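Local coordinates for protein Bd0816 (Bdellovibrio bacteriovorus HD100, PDB 5CER) that probably acts as a serine-type D-Ala-D-Ala carboxypeptidase of the peptidase S13 family, trimming peptides of the bacterial cell wall, at residues A[155-160]-A[390-395]. The protein carries 2 engineered substitutions. Numbering follows the deposited sequence.
Sequences SKLRER and LPFDQN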
ATOM      1  N   SER A 155      12.972 -19.008   1.266  1.00 38.35           N
ATOM      2  CA  SER A 155      13.536 -19.100  -0.079  1.00 40.04           C
ATOM      3  C   SER A 155      13.119 -17.917  -1.007  1.00 39.46           C
ATOM      4  O   SER A 155      13.939 -17.430  -1.797  1.00 37.68           O
ATOM      5  CB  SER A 155      13.139 -20.445  -0.698  1.00 42.12           C
ATOM      6  OG  SER A 155      13.940 -20.703  -1.822  1.00 44.95           O
ATOM      7  N   LYS A 156      11.862 -17.492  -0.901  1.00 40.13           N
ATOM      8  CA  LYS A 156      11.409 -16.290  -1.589  1.00 42.03           C
ATOM      9  C   LYS A 156      12.188 -15.059  -1.117  1.00 39.05           C
ATOM     10  O   LYS A 156      12.691 -14.274  -1.945  1.00 39.78           O
ATOM     11  CB  LYS A 156       9.921 -16.036  -1.382  1.00 45.45           C
ATOM     12  CG  LYS A 156       9.002 -16.921  -2.206  1.00 51.24           C
ATOM     13  CD  LYS A 156       7.558 -16.389  -2.206  1.00 55.96           C
ATOM     14  CE  LYS A 156       6.526 -17.500  -2.441  1.00 61.19           C
ATOM     15  NZ  LYS A 156       6.254 -18.290  -1.179  1.00 61.99           N
ATOM     16  N   LEU A 157      12.344 -14.920   0.196  1.00 36.17           N
ATOM     17  CA  LEU A 157      13.115 -13.809   0.733  1.00 34.09           C
ATOM     18  C   LEU A 157      14.541 -13.825   0.197  1.00 32.90           C
ATOM     19  O   LEU A 157      15.047 -12.806  -0.250  1.00 32.25           O
ATOM     20  CB  LEU A 157      13.110 -13.804   2.273  1.00 32.95           C
ATOM     21  CG  LEU A 157      13.980 -12.699   2.901  1.00 31.60           C
ATOM     22  CD1 LEU A 157      13.417 -11.338   2.525  1.00 31.63           C
ATOM     23  CD2 LEU A 157      14.090 -12.870   4.418  1.00 31.09           C
ATOM     24  N   ARG A 158      15.183 -14.980   0.258  1.00 32.86           N
ATOM     25  CA  ARG A 158      16.557 -15.121  -0.207  1.00 33.77           C
ATOM     26  C   ARG A 158      16.740 -14.806  -1.713  1.00 35.73           C
ATOM     27  O   ARG A 158      17.765 -14.250  -2.075  1.00 35.14           O
ATOM     28  CB  ARG A 158      17.061 -16.523   0.120  1.00 34.20           C
ATOM     29  CG  ARG A 158      18.505 -16.796  -0.278  1.00 35.08           C
ATOM     30  CD  ARG A 158      19.011 -18.062   0.403  1.00 36.26           C
ATOM     31  NE  ARG A 158      20.305 -18.529  -0.125  1.00 36.70           N
ATOM     32  CZ  ARG A 158      20.457 -19.416  -1.107  1.00 38.50           C
ATOM     33  NH1 ARG A 158      19.412 -19.937  -1.751  1.00 39.98           N
ATOM     34  NH2 ARG A 158      21.671 -19.738  -1.489  1.00 39.65           N
ATOM     35  N   GLU A 159      15.757 -15.178  -2.537  1.00 39.06           N
ATOM     36  CA  GLU A 159      15.698 -14.885  -3.993  1.00 42.69           C
ATOM     37  C   GLU A 159      15.768 -13.341  -4.203  1.00 40.62           C
ATOM     38  O   GLU A 159      16.616 -12.820  -4.929  1.00 39.49           O
ATOM     39  CB  GLU A 159      14.430 -15.660  -4.670  1.00 47.66           C
ATOM     40  CG  GLU A 159      14.572 -17.251  -4.832  1.00 53.94           C
ATOM     41  CD  GLU A 159      14.877 -17.809  -6.268  1.00 60.51           C
ATOM     42  OE1 GLU A 159      15.156 -17.061  -7.221  1.00 65.28           O
ATOM     43  OE2 GLU A 159      14.847 -19.048  -6.471  1.00 63.07           O
ATOM     44  N   ARG A 160      14.960 -12.621  -3.437  1.00 39.81           N
ATOM     45  CA  ARG A 160      15.015 -11.146  -3.366  1.00 39.64           C
ATOM     46  C   ARG A 160      16.339 -10.569  -2.842  1.00 36.70           C
ATOM     47  O   ARG A 160      16.911  -9.664  -3.440  1.00 37.39           O
ATOM     48  CB  ARG A 160      13.877 -10.614  -2.489  1.00 40.13           C
ATOM     49  CG  ARG A 160      12.546 -10.518  -3.193  1.00 42.76           C
ATOM     50  CD  ARG A 160      11.385 -10.444  -2.216  1.00 43.62           C
ATOM     51  NE  ARG A 160      11.273  -9.073  -1.711  1.00 44.92           N
ATOM     52  CZ  ARG A 160      10.856  -8.708  -0.497  1.00 44.88           C
ATOM     53  NH1 ARG A 160      10.452  -9.603   0.414  1.00 44.92           N
ATOM     54  NH2 ARG A 160      10.841  -7.409  -0.201  1.00 44.81           N
ATOM     55  N   LEU A 390      13.837  -3.985   0.736  1.00 18.20           N
ATOM     56  CA  LEU A 390      14.076  -4.969   1.805  1.00 18.08           C
ATOM     57  C   LEU A 390      14.397  -4.264   3.120  1.00 16.53           C
ATOM     58  O   LEU A 390      14.932  -3.166   3.104  1.00 16.55           O
ATOM     59  CB  LEU A 390      15.215  -5.900   1.416  1.00 18.06           C
ATOM     60  CG  LEU A 390      14.929  -6.750   0.167  1.00 19.20           C
ATOM     61  CD1 LEU A 390      16.179  -7.237  -0.585  1.00 20.38           C
ATOM     62  CD2 LEU A 390      14.121  -7.933   0.665  1.00 19.44           C
ATOM     63  N   PRO A 391      14.113  -4.919   4.237  1.00 15.79           N
ATOM     64  CA  PRO A 391      14.429  -4.344   5.517  1.00 16.72           C
ATOM     65  C   PRO A 391      15.896  -4.448   5.920  1.00 17.32           C
ATOM     66  O   PRO A 391      16.255  -4.021   7.027  1.00 18.82           O
ATOM     67  CB  PRO A 391      13.537  -5.123   6.472  1.00 16.68           C
ATOM     68  CG  PRO A 391      13.386  -6.454   5.838  1.00 16.38           C
ATOM     69  CD  PRO A 391      13.456  -6.232   4.370  1.00 16.33           C
ATOM     70  N   PHE A 392      16.746  -4.996   5.042  1.00 18.08           N
ATOM     71  CA  PHE A 392      18.215  -5.071   5.271  1.00 18.11           C
ATOM     72  C   PHE A 392      18.883  -4.854   3.928  1.00 17.93           C
ATOM     73  O   PHE A 392      18.233  -5.043   2.903  1.00 18.68           O
ATOM     74  CB  PHE A 392      18.614  -6.454   5.870  1.00 17.50           C
ATOM     75  CG  PHE A 392      18.065  -7.637   5.118  1.00 16.81           C
ATOM     76  CD1 PHE A 392      18.689  -8.108   3.988  1.00 16.84           C
ATOM     77  CD2 PHE A 392      16.888  -8.251   5.517  1.00 17.52           C
ATOM     78  CE1 PHE A 392      18.167  -9.171   3.257  1.00 16.02           C
ATOM     79  CE2 PHE A 392      16.362  -9.336   4.802  1.00 16.98           C
ATOM     80  CZ  PHE A 392      17.021  -9.792   3.669  1.00 15.95           C
ATOM     81  N   ASP A 393      20.145  -4.470   3.944  1.00 17.32           N
ATOM     82  CA  ASP A 393      20.924  -4.298   2.737  1.00 17.87           C
ATOM     83  C   ASP A 393      22.381  -4.738   2.991  1.00 18.20           C
ATOM     84  O   ASP A 393      22.651  -5.443   3.969  1.00 19.14           O
ATOM     85  CB  ASP A 393      20.822  -2.849   2.259  1.00 17.95           C
ATOM     86  CG  ASP A 393      21.565  -1.865   3.173  1.00 18.68           C
ATOM     87  OD1 ASP A 393      22.176  -2.307   4.213  1.00 20.04           O
ATOM     88  OD2 ASP A 393      21.496  -0.640   2.881  1.00 16.78           O
ATOM     89  N   GLN A 394      23.315  -4.328   2.139  1.00 18.92           N
ATOM     90  CA  GLN A 394      24.728  -4.800   2.236  1.00 19.16           C
ATOM     91  C   GLN A 394      25.510  -4.288   3.452  1.00 18.82           C
ATOM     92  O   GLN A 394      26.542  -4.827   3.739  1.00 19.06           O
ATOM     93  CB  GLN A 394      25.500  -4.501   0.940  1.00 19.37           C
ATOM     94  CG  GLN A 394      24.889  -5.207  -0.280  1.00 20.93           C
ATOM     95  CD  GLN A 394      25.649  -4.986  -1.573  1.00 22.06           C
ATOM     96  OE1 GLN A 394      25.680  -3.882  -2.113  1.00 22.88           O
ATOM     97  NE2 GLN A 394      26.296  -6.032  -2.069  1.00 23.68           N
ATOM     98  N   ASN A 395      24.981  -3.309   4.176  1.00 18.81           N
ATOM     99  CA  ASN A 395      25.550  -2.857   5.419  1.00 18.44           C
ATOM    100  C   ASN A 395      24.756  -3.365   6.617  1.00 18.53           C
ATOM    101  O   ASN A 395      24.957  -2.906   7.734  1.00 17.18           O
ATOM    102  CB  ASN A 395      25.602  -1.333   5.448  1.00 18.84           C
ATOM    103  CG  ASN A 395      26.692  -0.769   4.566  1.00 20.25           C
ATOM    104  OD1 ASN A 395      27.848  -0.874   4.888  1.00 22.21           O
ATOM    105  ND2 ASN A 395      26.322  -0.161   3.449  1.00 20.46           N
TER
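L390 lays its CD2 methyl over one face of the R160 guanidinium, NH2 lying 3.4 Å from that carbon and CZ 3.6 Å. This is helix-to-loop packing: helix 151-163 receives the irregular segment 390-395, in the loop between helix 356-375 and the C-terminal strand 399-400. It exemplifies how a coil can pack against a helix largely through apolar contact, with no hydrogen bond between the two segments. A bend in the arginine chain (chi3 80°) turns the guanidinium so that one face meets the methyl, near its rim. L390 works with both branches, for CD1 reaches back to the helix backbone, 3.8 Å from R160 O. One turn earlier, the chi1 of L157 (177°, CG anti to the backbone N) swings its branched end toward the coil, where CD1 lies 3.9 Å from L390 CD2. L157 CD1 also approaches the F392 ring obliquely, 4.1 Å from CZ, and that ring stacks with F86 of helix 81-93. The same helix also packs here, N82 and Y85 touching L157. Beyond the cluster, the coil turns at D393 in an Asx turn: N395 N donates to D393 OD1 over 3.0 Å, from above the carboxylate plane.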